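Local structure of glycine betaine/carnitine/choline ABC transporter%2C ATP-binding protein%2C putative (Staphylococcus aureus, 5IIP) at residues Ile141-Ala144 with Asn145-Ile149. The protein probably powers osmolyte uptake as the ATP-binding subunit of the OpuC transporter, a system inhibited by c-di-AMP, which its CBS domains probably sense. Numbering follows the deposited sequence.
Sequences ITRA and NVVDI
Thr142 OG1 sits over one face of the Asn145 carboxamide, 2.8 Å from ND2 and 3.0 Å from CG, rather than at its rim. So steep an approach gives the amide N-H groups a poor angle, and the pair is a close contact, not a hydrogen bond. The other flat group, the Arg143 guanidinium, meets Val147 obliquely, with NH1 4.0 Å from methyl CG2; its NE and NH2 are held by the carbonyl oxygens of Arg123 and Leu121, which fix the plane at the end of an extended chain.

The hydroxyl oxygen instead accepts from the backbone, the capping bond of the helix. With Thr142 OG1 tucked between its own backbone N and carbonyl carbon (chi1 65°), the oxygen accepts from Asn145 N at 3.0 Å, with an N-H...O angle of 151°. Thr142 O receives longer, weak bonds from Asn145 N and Val146 N, the latter opening the helical series. This continues with Val147 N donating to Arg143 O at 3.3 Å, and Asp148 N to Ala144 O at 3.2 Å. Asp148 OD2 also lies 3.1 Å from Ala144 O; as both are acceptors, their proximity is probably unfavourable.

On the inward side, Val146 packs against Val117 and Leu121 of helix 114-122. Thr142 thus illustrates the side-chain N-cap, placed where strand 137-142 passes directly into helix 143-153, the closing strand-to-helix junction of a CBS domain.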
ATOM      1  N   ILE D 141      -0.673  -9.283 -11.652  1.00 50.32           N
ATOM      2  CA  ILE D 141      -0.812 -10.594 -11.090  1.00 49.91           C
ATOM      3  C   ILE D 141      -1.685 -10.498  -9.867  1.00 41.35           C
ATOM      4  O   ILE D 141      -1.439  -9.742  -9.004  1.00 44.26           O
ATOM      5  CB  ILE D 141       0.526 -11.251 -10.789  1.00 50.18           C
ATOM      6  CG1 ILE D 141       1.179 -10.614  -9.621  1.00 51.86           C
ATOM      7  CG2 ILE D 141       1.432 -11.142 -11.984  1.00 52.55           C
ATOM      8  CD1 ILE D 141       2.582 -11.112  -9.387  1.00 58.08           C
ATOM      9  N   THR D 142      -2.733 -11.271  -9.818  1.00 43.39           N
ATOM     10  CA  THR D 142      -3.625 -11.246  -8.691  1.00 49.50           C
ATOM     11  C   THR D 142      -3.294 -12.330  -7.703  1.00 46.04           C
ATOM     12  O   THR D 142      -2.710 -13.310  -8.049  1.00 47.47           O
ATOM     13  CB  THR D 142      -5.075 -11.437  -9.133  1.00 45.93           C
ATOM     14  OG1 THR D 142      -5.242 -12.727  -9.673  1.00 44.28           O
ATOM     15  CG2 THR D 142      -5.438 -10.460 -10.178  1.00 47.22           C
ATOM     16  N   ARG D 143      -3.671 -12.139  -6.466  1.00 47.67           N
ATOM     17  CA  ARG D 143      -3.445 -13.134  -5.463  1.00 43.79           C
ATOM     18  C   ARG D 143      -4.241 -14.375  -5.791  1.00 42.08           C
ATOM     19  O   ARG D 143      -3.825 -15.467  -5.537  1.00 47.28           O
ATOM     20  CB  ARG D 143      -3.795 -12.616  -4.096  1.00 45.50           C
ATOM     21  CG  ARG D 143      -3.352 -13.534  -2.987  1.00 47.44           C
ATOM     22  CD  ARG D 143      -3.662 -12.987  -1.628  1.00 47.96           C
ATOM     23  NE  ARG D 143      -3.303 -13.904  -0.594  1.00 44.85           N
ATOM     24  CZ  ARG D 143      -3.972 -14.994  -0.338  1.00 43.15           C
ATOM     25  NH1 ARG D 143      -5.022 -15.310  -1.029  1.00 37.66           N
ATOM     26  NH2 ARG D 143      -3.570 -15.770   0.605  1.00 46.14           N
ATOM     27  N   ALA D 144      -5.412 -14.187  -6.361  1.00 49.23           N
ATOM     28  CA  ALA D 144      -6.280 -15.288  -6.701  1.00 45.64           C
ATOM     29  C   ALA D 144      -5.677 -16.171  -7.713  1.00 47.26           C
ATOM     30  O   ALA D 144      -5.823 -17.356  -7.664  1.00 49.44           O
ATOM     31  CB  ALA D 144      -7.614 -14.799  -7.176  1.00 47.11           C
ATOM     32  N   ASN D 145      -5.015 -15.579  -8.665  1.00 47.12           N
ATOM     33  CA  ASN D 145      -4.357 -16.342  -9.692  1.00 47.09           C
ATOM     34  C   ASN D 145      -3.192 -17.183  -9.218  1.00 42.47           C
ATOM     35  O   ASN D 145      -2.969 -18.244  -9.708  1.00 43.42           O
ATOM     36  CB  ASN D 145      -3.940 -15.437 -10.822  1.00 50.54           C
ATOM     37  CG  ASN D 145      -5.096 -14.994 -11.627  1.00 45.59           C
ATOM     38  OD1 ASN D 145      -6.088 -15.672 -11.700  1.00 51.69           O
ATOM     39  ND2 ASN D 145      -4.978 -13.850 -12.219  1.00 51.27           N
ATOM     40  N   VAL D 146      -2.434 -16.663  -8.280  1.00 46.10           N
ATOM     41  CA  VAL D 146      -1.293 -17.354  -7.727  1.00 45.03           C
ATOM     42  C   VAL D 146      -1.747 -18.596  -7.000  1.00 48.55           C
ATOM     43  O   VAL D 146      -1.119 -19.602  -7.081  1.00 46.23           O
ATOM     44  CB  VAL D 146      -0.476 -16.437  -6.832  1.00 45.81           C
ATOM     45  CG1 VAL D 146       0.593 -17.201  -6.097  1.00 44.97           C
ATOM     46  CG2 VAL D 146       0.126 -15.333  -7.642  1.00 36.26           C
ATOM     47  N   VAL D 147      -2.845 -18.500  -6.276  1.00 49.56           N
ATOM     48  CA  VAL D 147      -3.395 -19.622  -5.565  1.00 41.44           C
ATOM     49  C   VAL D 147      -3.850 -20.688  -6.519  1.00 46.15           C
ATOM     50  O   VAL D 147      -3.594 -21.832  -6.315  1.00 47.97           O
ATOM     51  CB  VAL D 147      -4.588 -19.196  -4.703  1.00 47.45           C
ATOM     52  CG1 VAL D 147      -5.235 -20.370  -4.042  1.00 48.25           C
ATOM     53  CG2 VAL D 147      -4.199 -18.196  -3.656  1.00 44.61           C
ATOM     54  N   ASP D 148      -4.538 -20.303  -7.570  1.00 52.01           N
ATOM     55  CA  ASP D 148      -5.043 -21.252  -8.555  1.00 51.75           C
ATOM     56  C   ASP D 148      -3.953 -22.016  -9.274  1.00 49.93           C
ATOM     57  O   ASP D 148      -4.065 -23.194  -9.480  1.00 48.91           O
ATOM     58  CB  ASP D 148      -5.870 -20.520  -9.615  1.00 50.42           C
ATOM     59  CG  ASP D 148      -7.267 -20.189  -9.172  1.00 54.02           C
ATOM     60  OD1 ASP D 148      -7.966 -21.049  -8.651  1.00 62.72           O
ATOM     61  OD2 ASP D 148      -7.698 -19.059  -9.375  1.00 60.69           O
ATOM     62  N   ILE D 149      -2.921 -21.308  -9.684  1.00 50.65           N
ATOM     63  CA  ILE D 149      -1.789 -21.891 -10.369  1.00 52.21           C
ATOM     64  C   ILE D 149      -1.036 -22.830  -9.500  1.00 44.37           C
ATOM     65  O   ILE D 149      -0.681 -23.915  -9.875  1.00 47.91           O
ATOM     66  CB  ILE D 149      -0.750 -20.803 -10.682  1.00 49.47           C
ATOM     67  CG2 ILE D 149       0.386 -21.343 -11.498  1.00 46.72           C
TER